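Local coordinates for HcgB (PDB 5D5P), which probably acts as the guanylyltransferase that transfers GMP to the pyridinol precursor in biosynthesis of the [Fe]-hydrogenase FeGP cofactor, at residues 98-103 with 112-117. Numbering follows the deposited sequence.
Sequences IITRGR and LLLIMD
In this beta hairpin, strand 98-103 runs antiparallel to 112-117, with Ile98 facing Met116, Thr100 facing Leu114 and Gly102 facing Leu112 as the hydrogen-bonded pairs. Each of these pairs exchanges two backbone bonds; at the Ile98 end, Met116 N reaches Ile98 O at 2.9 Å and almost straight (177°). Between them sit the non-hydrogen-bonded pairs Ile99-Ile115 and Arg101-Leu113, where alpha carbons come close to carbonyls, as in Leu113 CA to Thr100 O at 3.2 Å. On the face of Thr100, its methyl CG2 rests 3.6 Å from Leu114 CB, the two side chains lying alongside each other, and the same methyl meets Met116 SD at 3.9 Å. With OG1 anti to the backbone N (chi1 179°), CG2 stands between N and the carbonyl carbon, turned to Leu114, and the hydroxyl is hydrogen-bonded to Ala82 O; helix 81-92 packs on this face. On the other face, Ile99 CG2 touches Leu113 CD1 at 4.2 Å, the two side chains crossing at a slant. There Arg101, extended from CG to NE, brings NE to a salt bridge with Glu145 OE1 of helix 138-151. Strand 97-103 is the middle one of the mixed sheet, in an alpha/beta fold with helices on both faces, consistent with the Maf clan.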
loop_
_atom_site.group_PDB
_atom_site.type_symbol
_atom_site.label_atom_id
_atom_site.label_comp_id
_atom_site.label_asym_id
_atom_site.label_seq_id
_atom_site.Cartn_x
_atom_site.Cartn_y
_atom_site.Cartn_z
ATOM N N ILE A 98 -8.927 -12.844 2.051
ATOM C CA ILE A 98 -7.786 -12.829 2.960
ATOM C C ILE A 98 -7.605 -11.409 3.491
ATOM O O ILE A 98 -7.563 -10.453 2.725
ATOM C CB ILE A 98 -6.480 -13.274 2.266
ATOM C CG1 ILE A 98 -6.522 -14.765 1.938
ATOM C CG2 ILE A 98 -5.252 -13.007 3.176
ATOM C CD1 ILE A 98 -7.374 -15.111 0.710
ATOM N N ILE A 99 -7.513 -11.280 4.808
ATOM C CA ILE A 99 -7.182 -9.986 5.388
ATOM C C ILE A 99 -5.817 -10.091 6.001
ATOM O O ILE A 99 -5.563 -10.997 6.796
ATOM C CB ILE A 99 -8.207 -9.538 6.443
ATOM C CG1 ILE A 99 -9.577 -9.467 5.777
ATOM C CG2 ILE A 99 -7.758 -8.164 7.024
ATOM C CD1 ILE A 99 -10.660 -9.322 6.725
ATOM N N THR A 100 -4.912 -9.232 5.556
ATOM C CA THR A 100 -3.530 -9.311 6.016
ATOM C C THR A 100 -3.047 -7.973 6.500
ATOM O O THR A 100 -3.502 -6.934 6.037
ATOM C CB THR A 100 -2.597 -9.813 4.874
ATOM O OG1 THR A 100 -1.254 -9.851 5.347
ATOM C CG2 THR A 100 -2.670 -8.873 3.654
ATOM N N ARG A 101 -2.119 -7.987 7.452
ATOM C CA ARG A 101 -1.552 -6.744 7.902
ATOM C C ARG A 101 -0.097 -7.007 8.212
ATOM O O ARG A 101 0.232 -8.086 8.678
ATOM C CB ARG A 101 -2.290 -6.247 9.136
ATOM C CG ARG A 101 -1.734 -5.012 9.708
ATOM C CD ARG A 101 -2.196 -4.774 11.117
ATOM N NE ARG A 101 -1.812 -3.422 11.455
ATOM C CZ ARG A 101 -0.896 -3.087 12.346
ATOM N NH1 ARG A 101 -0.216 -4.020 13.010
ATOM N NH2 ARG A 101 -0.665 -1.803 12.550
ATOM N N GLY A 102 0.771 -6.059 7.897
ATOM C CA GLY A 102 2.181 -6.222 8.189
ATOM C C GLY A 102 2.896 -4.986 7.708
ATOM O O GLY A 102 2.272 -3.983 7.360
ATOM N N ARG A 103 4.215 -5.062 7.623
ATOM C CA ARG A 103 4.977 -3.905 7.188
ATOM C C ARG A 103 4.639 -3.557 5.735
ATOM O O ARG A 103 4.368 -4.441 4.933
ATOM C CB ARG A 103 6.469 -4.203 7.361
ATOM C CG ARG A 103 7.298 -3.026 7.610
ATOM C CD ARG A 103 8.573 -3.495 8.266
ATOM N NE ARG A 103 9.372 -4.278 7.326
ATOM C CZ ARG A 103 10.103 -5.353 7.639
ATOM N NH1 ARG A 103 10.157 -5.819 8.886
ATOM N NH2 ARG A 103 10.826 -5.953 6.682
ATOM N N LEU A 112 0.763 -1.779 6.605
ATOM C CA LEU A 112 -0.200 -1.851 5.504
ATOM C C LEU A 112 -1.184 -2.966 5.806
ATOM O O LEU A 112 -0.760 -4.076 6.179
ATOM C CB LEU A 112 0.534 -2.130 4.164
ATOM C CG LEU A 112 -0.349 -2.442 2.967
ATOM C CD1 LEU A 112 -1.141 -1.204 2.502
ATOM C CD2 LEU A 112 0.519 -2.991 1.817
ATOM N N LEU A 113 -2.484 -2.669 5.710
ATOM C CA LEU A 113 -3.504 -3.711 5.731
ATOM C C LEU A 113 -4.042 -3.874 4.299
ATOM O O LEU A 113 -4.273 -2.898 3.609
ATOM C CB LEU A 113 -4.648 -3.357 6.717
ATOM C CG LEU A 113 -5.807 -4.358 6.742
ATOM C CD1 LEU A 113 -6.413 -4.394 8.149
ATOM C CD2 LEU A 113 -6.898 -3.945 5.769
ATOM N N LEU A 114 -4.225 -5.121 3.864
ATOM C CA LEU A 114 -4.802 -5.426 2.556
ATOM C C LEU A 114 -5.967 -6.377 2.715
ATOM O O LEU A 114 -5.977 -7.247 3.597
ATOM C CB LEU A 114 -3.769 -6.077 1.623
ATOM C CG LEU A 114 -2.527 -5.240 1.271
ATOM C CD1 LEU A 114 -1.516 -6.135 0.513
ATOM C CD2 LEU A 114 -2.909 -4.045 0.422
ATOM N N ILE A 115 -6.976 -6.182 1.885
ATOM C CA ILE A 115 -7.994 -7.202 1.668
ATOM C C ILE A 115 -7.769 -7.756 0.270
ATOM O O ILE A 115 -7.752 -6.997 -0.711
ATOM C CB ILE A 115 -9.409 -6.638 1.816
ATOM C CG1 ILE A 115 -9.548 -5.938 3.168
ATOM C CG2 ILE A 115 -10.439 -7.753 1.621
ATOM C CD1 ILE A 115 -10.980 -5.398 3.426
ATOM N N MET A 116 -7.496 -9.059 0.223
ATOM C CA MET A 116 -7.160 -9.776 -0.995
ATOM C C MET A 116 -8.193 -10.859 -1.309
ATOM O O MET A 116 -8.853 -11.393 -0.406
ATOM C CB MET A 116 -5.769 -10.377 -0.853
ATOM C CG MET A 116 -4.688 -9.285 -0.732
ATOM S SD MET A 116 -3.143 -9.954 -0.052
ATOM C CE MET A 116 -2.688 -11.219 -1.209
ATOM N N ASP A 117 -8.337 -11.214 -2.586
ATOM C CA ASP A 117 -9.302 -12.259 -2.905
ATOM C C ASP A 117 -8.581 -13.610 -3.041
ATOM O O ASP A 117 -7.400 -13.737 -2.713
ATOM C CB ASP A 117 -10.105 -11.920 -4.179
ATOM C CG ASP A 117 -9.349 -12.220 -5.473
ATOM O OD1 ASP A 117 -8.127 -12.423 -5.454
ATOM O OD2 ASP A 117 -10.014 -12.357 -6.522
#